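Local atomic coordinates of putative iron-regulated protein A (Parabacteroides distasonis ATCC 8503, PDB entry 4ECG), a protein that is of uncertain function but belongs to the imelysin-like family, binds calcium ions and is a putative metalloendopeptidase. Residues M239-I251 with Y288-F300. Numbering follows the deposited sequence.
Sequences MAGISNEVGSAKI and YKNNIVSIKNAYF. With CA (calcium ion), chain H.
Met239 and Ile295 lie at one end of this buried antiparallel helix pair, Val246 and Tyr288 at the other. The pair belongs to the imelysin-like helical fold; its axes come within 9.4 Å, with N-to-C directions 158° apart, and the contact buries 593 Å².

Apolar packing fills most of the interface. Met239, a selenomethionine, bends at its last torsion, which carries CE over the far helix to 3.6 Å from Ala298 CB, within reach also of Ile295 CG2 and, near the ring plane, of the Tyr299 edge. Ile242 divides its branches: CG2 meets Ile295 CG1 at 3.6 Å, while CG1 crosses the Asn291 side chain at about a right angle, 3.7 Å from Asn291 CB. At the other end Val246 CG1, Lys250 CB and Ile251 CG1 approach the Tyr288 side chain obliquely. Helix 355-377 borders this packing through Ser243 and Ile251, helix 324-343 through Ile292.

The polar part centres on Asn291. Lys250, extended beyond CG, delivers NZ to Asn291 OD1 at 2.6 Å; the C=O...N angle is 127° and the nitrogen is tilted 30° from the carbonyl plane. Asn291 ND2 donates to Glu89 O, so both ends of the amide are engaged and its rotation is probably fixed. Asn291 touches Glu89, and Ile242 touches Glu92, which binds calcium with Asp109; Glu89 is also a calcium ligand of this protein but carries no ion here.

Water also links the helices: one molecule donates to Lys250 O and hydrogen-bonds Tyr288 OH at 2.7 Å. Beyond the interface, Ser248 O binds a calcium ion at 2.6 Å, with Asp253 OD1 and three waters as further ligands.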
HETATM    1  N   MSE A 239      10.031   3.961   2.804  1.00 44.39           N
HETATM    2  CA  MSE A 239      10.436   2.616   2.388  1.00 47.04           C
HETATM    3  C   MSE A 239      10.593   1.649   3.583  1.00 47.15           C
HETATM    4  O   MSE A 239      10.022   0.568   3.556  1.00 46.22           O
HETATM    5  CB  MSE A 239      11.690   2.665   1.514  1.00 45.91           C
HETATM    6  CG  MSE A 239      11.414   3.333   0.147  1.00 44.53           C
HETATM    7 SE   MSE A 239      12.998   4.183  -0.593  0.75 42.70          SE
HETATM    8  CE  MSE A 239      13.656   2.599  -1.458  1.00 41.25           C
ATOM      9  N   ALA A 240      11.287   2.070   4.644  1.00 49.79           N
ATOM     10  CA  ALA A 240      11.488   1.188   5.801  1.00 46.04           C
ATOM     11  C   ALA A 240      10.195   0.964   6.567  1.00 46.13           C
ATOM     12  O   ALA A 240      10.015  -0.050   7.208  1.00 47.11           O
ATOM     13  CB  ALA A 240      12.596   1.698   6.709  1.00 39.89           C
ATOM     14  N   GLY A 241       9.256   1.884   6.463  1.00 48.75           N
ATOM     15  CA  GLY A 241       7.962   1.703   7.140  1.00 46.46           C
ATOM     16  C   GLY A 241       7.251   0.503   6.585  1.00 43.51           C
ATOM     17  O   GLY A 241       6.735  -0.350   7.355  1.00 40.26           O
ATOM     18  N   ILE A 242       7.196   0.438   5.248  1.00 44.41           N
ATOM     19  CA  ILE A 242       6.423  -0.631   4.586  1.00 44.23           C
ATOM     20  C   ILE A 242       7.109  -2.008   4.668  1.00 45.80           C
ATOM     21  O   ILE A 242       6.408  -3.011   4.956  1.00 47.60           O
ATOM     22  CB  ILE A 242       6.000  -0.274   3.156  1.00 44.94           C
ATOM     23  CG1 ILE A 242       4.940  -1.277   2.666  1.00 47.39           C
ATOM     24  CG2 ILE A 242       7.183  -0.256   2.205  1.00 46.45           C
ATOM     25  CD1 ILE A 242       3.647  -1.334   3.478  1.00 41.13           C
ATOM     26  N   SER A 243       8.453  -2.073   4.518  1.00 43.06           N
ATOM     27  CA  SER A 243       9.153  -3.343   4.789  1.00 44.87           C
ATOM     28  C   SER A 243       8.844  -3.869   6.179  1.00 46.99           C
ATOM     29  O   SER A 243       8.568  -5.059   6.379  1.00 49.36           O
ATOM     30  CB  SER A 243      10.662  -3.225   4.597  1.00 46.47           C
ATOM     31  OG  SER A 243      11.258  -2.301   5.473  1.00 50.54           O
ATOM     32  N   ASN A 244       8.900  -2.978   7.160  1.00 48.08           N
ATOM     33  CA  ASN A 244       8.673  -3.388   8.525  1.00 43.55           C
ATOM     34  C   ASN A 244       7.227  -3.783   8.780  1.00 44.90           C
ATOM     35  O   ASN A 244       6.961  -4.690   9.568  1.00 49.92           O
ATOM     36  CB  ASN A 244       9.096  -2.270   9.432  1.00 44.88           C
ATOM     37  CG  ASN A 244       8.913  -2.604  10.866  1.00 45.81           C
ATOM     38  OD1 ASN A 244       9.557  -3.495  11.366  1.00 47.56           O
ATOM     39  ND2 ASN A 244       7.989  -1.918  11.529  1.00 47.27           N
ATOM     40  N   GLU A 245       6.292  -3.082   8.149  1.00 44.69           N
ATOM     41  CA  GLU A 245       4.856  -3.341   8.323  1.00 44.44           C
ATOM     42  C   GLU A 245       4.435  -4.661   7.674  1.00 44.01           C
ATOM     43  O   GLU A 245       3.660  -5.435   8.260  1.00 46.76           O
ATOM     44  CB  GLU A 245       4.059  -2.155   7.752  1.00 49.44           C
ATOM     45  CG  GLU A 245       2.540  -2.316   7.574  1.00 52.40           C
ATOM     46  CD  GLU A 245       1.692  -2.059   8.825  1.00 62.86           C
ATOM     47  OE1 GLU A 245       2.295  -1.865   9.927  1.00 57.92           O
ATOM     48  OE2 GLU A 245       0.409  -2.046   8.684  1.00 72.04           O
ATOM     49  N   VAL A 246       4.890  -4.907   6.452  1.00 43.97           N
ATOM     50  CA  VAL A 246       4.608  -6.217   5.790  1.00 44.94           C
ATOM     51  C   VAL A 246       5.080  -7.390   6.680  1.00 45.84           C
ATOM     52  O   VAL A 246       4.344  -8.323   6.944  1.00 49.72           O
ATOM     53  CB  VAL A 246       5.223  -6.320   4.382  1.00 42.17           C
ATOM     54  CG1 VAL A 246       5.047  -7.715   3.823  1.00 40.49           C
ATOM     55  CG2 VAL A 246       4.610  -5.295   3.448  1.00 43.51           C
ATOM     56  N   GLY A 247       6.305  -7.315   7.168  1.00 47.83           N
ATOM     57  CA  GLY A 247       6.885  -8.415   7.956  1.00 49.68           C
ATOM     58  C   GLY A 247       6.326  -8.535   9.355  1.00 49.26           C
ATOM     59  O   GLY A 247       5.820  -9.573   9.716  1.00 50.22           O
ATOM     60  N   SER A 248       6.370  -7.464  10.125  1.00 45.64           N
ATOM     61  CA  SER A 248       5.861  -7.495  11.523  1.00 52.10           C
ATOM     62  C   SER A 248       4.378  -7.442  11.714  1.00 49.64           C
ATOM     63  O   SER A 248       3.934  -7.966  12.674  1.00 65.87           O
ATOM     64  CB  SER A 248       6.361  -6.308  12.362  1.00 50.88           C
ATOM     65  OG  SER A 248       7.722  -6.202  12.207  1.00 54.75           O
ATOM     66  N   ALA A 249       3.631  -6.748  10.872  1.00 50.58           N
ATOM     67  CA  ALA A 249       2.180  -6.604  11.055  1.00 48.77           C
ATOM     68  C   ALA A 249       1.369  -7.484  10.123  1.00 46.87           C
ATOM     69  O   ALA A 249       0.576  -8.278  10.593  1.00 45.80           O
ATOM     70  CB  ALA A 249       1.743  -5.142  10.885  1.00 42.82           C
ATOM     71  N   LYS A 250       1.511  -7.312   8.807  1.00 46.62           N
ATOM     72  CA  LYS A 250       0.542  -7.902   7.886  1.00 43.86           C
ATOM     73  C   LYS A 250       0.677  -9.439   7.850  1.00 46.09           C
ATOM     74  O   LYS A 250      -0.338 -10.149   7.740  1.00 45.74           O
ATOM     75  CB  LYS A 250       0.690  -7.340   6.470  1.00 45.49           C
ATOM     76  CG  LYS A 250       0.599  -5.837   6.332  1.00 47.84           C
ATOM     77  CD  LYS A 250       0.500  -5.412   4.877  1.00 47.68           C
ATOM     78  CE  LYS A 250       0.285  -3.896   4.739  1.00 51.13           C
ATOM     79  NZ  LYS A 250       0.005  -3.591   3.291  1.00 52.51           N
ATOM     80  N   ILE A 251       1.917  -9.929   7.930  1.00 44.00           N
ATOM     81  CA  ILE A 251       2.186 -11.347   7.908  1.00 45.67           C
ATOM     82  C   ILE A 251       2.188 -11.890   9.346  1.00 47.71           C
ATOM     83  O   ILE A 251       1.464 -12.857   9.648  1.00 52.22           O
ATOM     84  CB  ILE A 251       3.490 -11.710   7.147  1.00 48.29           C
ATOM     85  CG1 ILE A 251       3.331 -11.476   5.634  1.00 48.17           C
ATOM     86  CG2 ILE A 251       3.825 -13.189   7.346  1.00 44.19           C
ATOM     87  CD1 ILE A 251       4.631 -11.401   4.835  1.00 48.37           C
ATOM     88  N   TYR A 288       0.944  -7.964  -0.513  1.00 41.84           N
ATOM     89  CA  TYR A 288       2.213  -7.892   0.193  1.00 42.27           C
ATOM     90  C   TYR A 288       3.392  -7.787  -0.764  1.00 44.17           C
ATOM     91  O   TYR A 288       4.294  -6.982  -0.550  1.00 47.90           O
ATOM     92  CB  TYR A 288       2.423  -9.044   1.161  1.00 43.62           C
ATOM     93  CG  TYR A 288       1.268  -9.400   2.103  1.00 41.15           C
ATOM     94  CD1 TYR A 288       0.386  -8.460   2.572  1.00 39.75           C
ATOM     95  CD2 TYR A 288       1.109 -10.697   2.528  1.00 43.96           C
ATOM     96  CE1 TYR A 288      -0.656  -8.799   3.434  1.00 40.49           C
ATOM     97  CE2 TYR A 288       0.085 -11.046   3.398  1.00 48.61           C
ATOM     98  CZ  TYR A 288      -0.811 -10.094   3.821  1.00 45.72           C
ATOM     99  OH  TYR A 288      -1.851 -10.489   4.616  1.00 45.21           O
ATOM    100  N   LYS A 289       3.380  -8.606  -1.813  1.00 49.91           N
ATOM    101  CA  LYS A 289       4.315  -8.496  -2.911  1.00 49.66           C
ATOM    102  C   LYS A 289       4.301  -7.087  -3.491  1.00 48.33           C
ATOM    103  O   LYS A 289       5.380  -6.513  -3.770  1.00 43.47           O
ATOM    104  CB  LYS A 289       3.998  -9.541  -4.033  1.00 54.97           C
ATOM    105  CG  LYS A 289       4.825  -9.410  -5.307  1.00 58.17           C
ATOM    106  CD  LYS A 289       4.080  -9.903  -6.549  1.00 66.32           C
ATOM    107  CE  LYS A 289       3.197  -8.816  -7.138  1.00 69.69           C
ATOM    108  NZ  LYS A 289       2.322  -9.345  -8.207  1.00 74.55           N
ATOM    109  N   ASN A 290       3.102  -6.527  -3.707  1.00 44.44           N
ATOM    110  CA  ASN A 290       3.067  -5.194  -4.336  1.00 43.43           C
ATOM    111  C   ASN A 290       3.659  -4.116  -3.407  1.00 43.55           C
ATOM    112  O   ASN A 290       4.349  -3.215  -3.884  1.00 43.47           O
ATOM    113  CB  ASN A 290       1.679  -4.838  -4.846  1.00 39.96           C
ATOM    114  CG  ASN A 290       1.360  -5.514  -6.177  1.00 43.66           C
ATOM    115  OD1 ASN A 290       2.204  -5.535  -7.100  1.00 42.73           O
ATOM    116  ND2 ASN A 290       0.107  -5.995  -6.317  1.00 41.16           N
ATOM    117  N   ASN A 291       3.413  -4.232  -2.105  1.00 38.59           N
ATOM    118  CA  ASN A 291       4.080  -3.379  -1.149  1.00 40.84           C
ATOM    119  C   ASN A 291       5.629  -3.408  -1.231  1.00 44.62           C
ATOM    120  O   ASN A 291       6.305  -2.393  -1.010  1.00 44.18           O
ATOM    121  CB  ASN A 291       3.730  -3.793   0.260  1.00 40.25           C
ATOM    122  CG  ASN A 291       2.271  -3.611   0.619  1.00 42.44           C
ATOM    123  OD1 ASN A 291       1.769  -4.327   1.496  1.00 40.71           O
ATOM    124  ND2 ASN A 291       1.585  -2.656  -0.027  1.00 42.61           N
ATOM    125  N   ILE A 292       6.208  -4.560  -1.537  1.00 45.32           N
ATOM    126  CA  ILE A 292       7.664  -4.605  -1.662  1.00 44.40           C
ATOM    127  C   ILE A 292       8.048  -4.118  -3.058  1.00 43.53           C
ATOM    128  O   ILE A 292       9.055  -3.490  -3.206  1.00 46.61           O
ATOM    129  CB  ILE A 292       8.201  -5.996  -1.350  1.00 42.84           C
ATOM    130  CG1 ILE A 292       7.718  -6.433   0.038  1.00 43.79           C
ATOM    131  CG2 ILE A 292       9.712  -6.016  -1.473  1.00 45.01           C
ATOM    132  CD1 ILE A 292       8.073  -5.508   1.218  1.00 39.17           C
ATOM    133  N   VAL A 293       7.203  -4.311  -4.069  1.00 46.25           N
ATOM    134  CA  VAL A 293       7.469  -3.730  -5.411  1.00 44.67           C
ATOM    135  C   VAL A 293       7.544  -2.201  -5.265  1.00 44.83           C
ATOM    136  O   VAL A 293       8.348  -1.559  -5.886  1.00 47.84           O
ATOM    137  CB  VAL A 293       6.491  -4.226  -6.538  1.00 44.00           C
ATOM    138  CG1 VAL A 293       6.732  -3.532  -7.872  1.00 44.81           C
ATOM    139  CG2 VAL A 293       6.696  -5.680  -6.819  1.00 42.69           C
ATOM    140  N   SER A 294       6.738  -1.621  -4.406  1.00 42.06           N
ATOM    141  CA  SER A 294       6.821  -0.196  -4.137  1.00 44.39           C
ATOM    142  C   SER A 294       8.224   0.221  -3.702  1.00 49.04           C
ATOM    143  O   SER A 294       8.723   1.255  -4.169  1.00 50.26           O
ATOM    144  CB  SER A 294       5.811   0.204  -3.044  1.00 43.13           C
ATOM    145  OG  SER A 294       5.697   1.597  -2.945  1.00 43.89           O
ATOM    146  N   ILE A 295       8.864  -0.580  -2.838  1.00 47.82           N
ATOM    147  CA  ILE A 295      10.248  -0.274  -2.410  1.00 50.57           C
ATOM    148  C   ILE A 295      11.225  -0.330  -3.603  1.00 49.41           C
ATOM    149  O   ILE A 295      12.119   0.507  -3.768  1.00 54.40           O
ATOM    150  CB  ILE A 295      10.746  -1.258  -1.317  1.00 48.95           C
ATOM    151  CG1 ILE A 295       9.906  -1.158  -0.040  1.00 48.33           C
ATOM    152  CG2 ILE A 295      12.197  -1.006  -1.012  1.00 48.05           C
ATOM    153  CD1 ILE A 295      10.250  -2.191   1.013  1.00 47.58           C
ATOM    154  N   LYS A 296      11.027  -1.358  -4.406  1.00 47.91           N
ATOM    155  CA  LYS A 296      11.874  -1.707  -5.516  1.00 47.79           C
ATOM    156  C   LYS A 296      11.843  -0.619  -6.553  1.00 49.68           C
ATOM    157  O   LYS A 296      12.875  -0.184  -7.027  1.00 54.37           O
ATOM    158  CB  LYS A 296      11.437  -3.049  -6.117  1.00 43.44           C
ATOM    159  CG  LYS A 296      12.407  -3.618  -7.133  1.00 46.31           C
ATOM    160  CD  LYS A 296      12.009  -5.017  -7.598  1.00 45.11           C
ATOM    161  CE  LYS A 296      12.949  -5.563  -8.645  1.00 48.44           C
ATOM    162  NZ  LYS A 296      12.450  -6.837  -9.228  1.00 49.10           N
ATOM    163  N   ASN A 297      10.652  -0.162  -6.869  1.00 50.05           N
ATOM    164  CA  ASN A 297      10.451   0.961  -7.786  1.00 49.64           C
ATOM    165  C   ASN A 297      11.138   2.179  -7.289  1.00 47.33           C
ATOM    166  O   ASN A 297      11.768   2.888  -8.071  1.00 52.59           O
ATOM    167  CB  ASN A 297       8.941   1.259  -7.900  1.00 49.91           C
ATOM    168  CG  ASN A 297       8.177   0.191  -8.688  1.00 51.01           C
ATOM    169  OD1 ASN A 297       8.768  -0.745  -9.321  1.00 48.88           O
ATOM    170  ND2 ASN A 297       6.844   0.324  -8.666  1.00 49.08           N
ATOM    171  N   ALA A 298      10.963   2.447  -5.983  1.00 47.54           N
ATOM    172  CA  ALA A 298      11.567   3.608  -5.319  1.00 47.62           C
ATOM    173  C   ALA A 298      13.098   3.579  -5.410  1.00 51.28           C
ATOM    174  O   ALA A 298      13.701   4.627  -5.614  1.00 56.92           O
ATOM    175  CB  ALA A 298      11.174   3.683  -3.828  1.00 45.12           C
ATOM    176  N   TYR A 299      13.703   2.402  -5.207  1.00 46.36           N
ATOM    177  CA  TYR A 299      15.138   2.273  -5.050  1.00 46.69           C
ATOM    178  C   TYR A 299      15.802   2.384  -6.422  1.00 51.89           C
ATOM    179  O   TYR A 299      16.902   2.918  -6.538  1.00 53.18           O
ATOM    180  CB  TYR A 299      15.481   0.903  -4.411  1.00 45.80           C
ATOM    181  CG  TYR A 299      16.933   0.672  -4.049  1.00 49.34           C
ATOM    182  CD1 TYR A 299      17.520   1.367  -3.027  1.00 50.00           C
ATOM    183  CD2 TYR A 299      17.731  -0.257  -4.745  1.00 54.60           C
ATOM    184  CE1 TYR A 299      18.851   1.189  -2.730  1.00 50.92           C
ATOM    185  CE2 TYR A 299      19.069  -0.452  -4.430  1.00 52.32           C
ATOM    186  CZ  TYR A 299      19.612   0.274  -3.406  1.00 53.03           C
ATOM    187  OH  TYR A 299      20.942   0.128  -3.037  1.00 55.37           O
ATOM    188  N   PHE A 300      15.159   1.806  -7.442  1.00 50.97           N
ATOM    189  CA  PHE A 300      15.718   1.789  -8.789  1.00 51.91           C
ATOM    190  C   PHE A 300      15.201   2.956  -9.624  1.00 52.06           C
ATOM    191  O   PHE A 300      15.612   3.126 -10.741  1.00 56.25           O
ATOM    192  CB  PHE A 300      15.444   0.431  -9.499  1.00 50.01           C
ATOM    193  CG  PHE A 300      16.143  -0.743  -8.859  1.00 49.79           C
ATOM    194  CD1 PHE A 300      17.511  -0.823  -8.843  1.00 51.34           C
ATOM    195  CD2 PHE A 300      15.440  -1.738  -8.224  1.00 51.49           C
ATOM    196  CE1 PHE A 300      18.170  -1.895  -8.229  1.00 50.93           C
ATOM    197  CE2 PHE A 300      16.069  -2.812  -7.625  1.00 49.64           C
ATOM    198  CZ  PHE A 300      17.449  -2.879  -7.619  1.00 52.39           C
TER
HETATM  199 CA    CA H 506       3.600  -7.245  15.197  1.00 76.42          CA
HETATM  200  O   HOH W   1      -2.829  -8.979   6.671  1.00 44.53           O
HETATM  201  O   HOH W   2       5.717  -6.226  15.903  1.00 58.72           O
HETATM  202  O   HOH W   3       3.107  -4.601  14.610  1.00 47.36           O
HETATM  203  O   HOH W   4       2.126  -6.301  16.961  1.00 68.99           O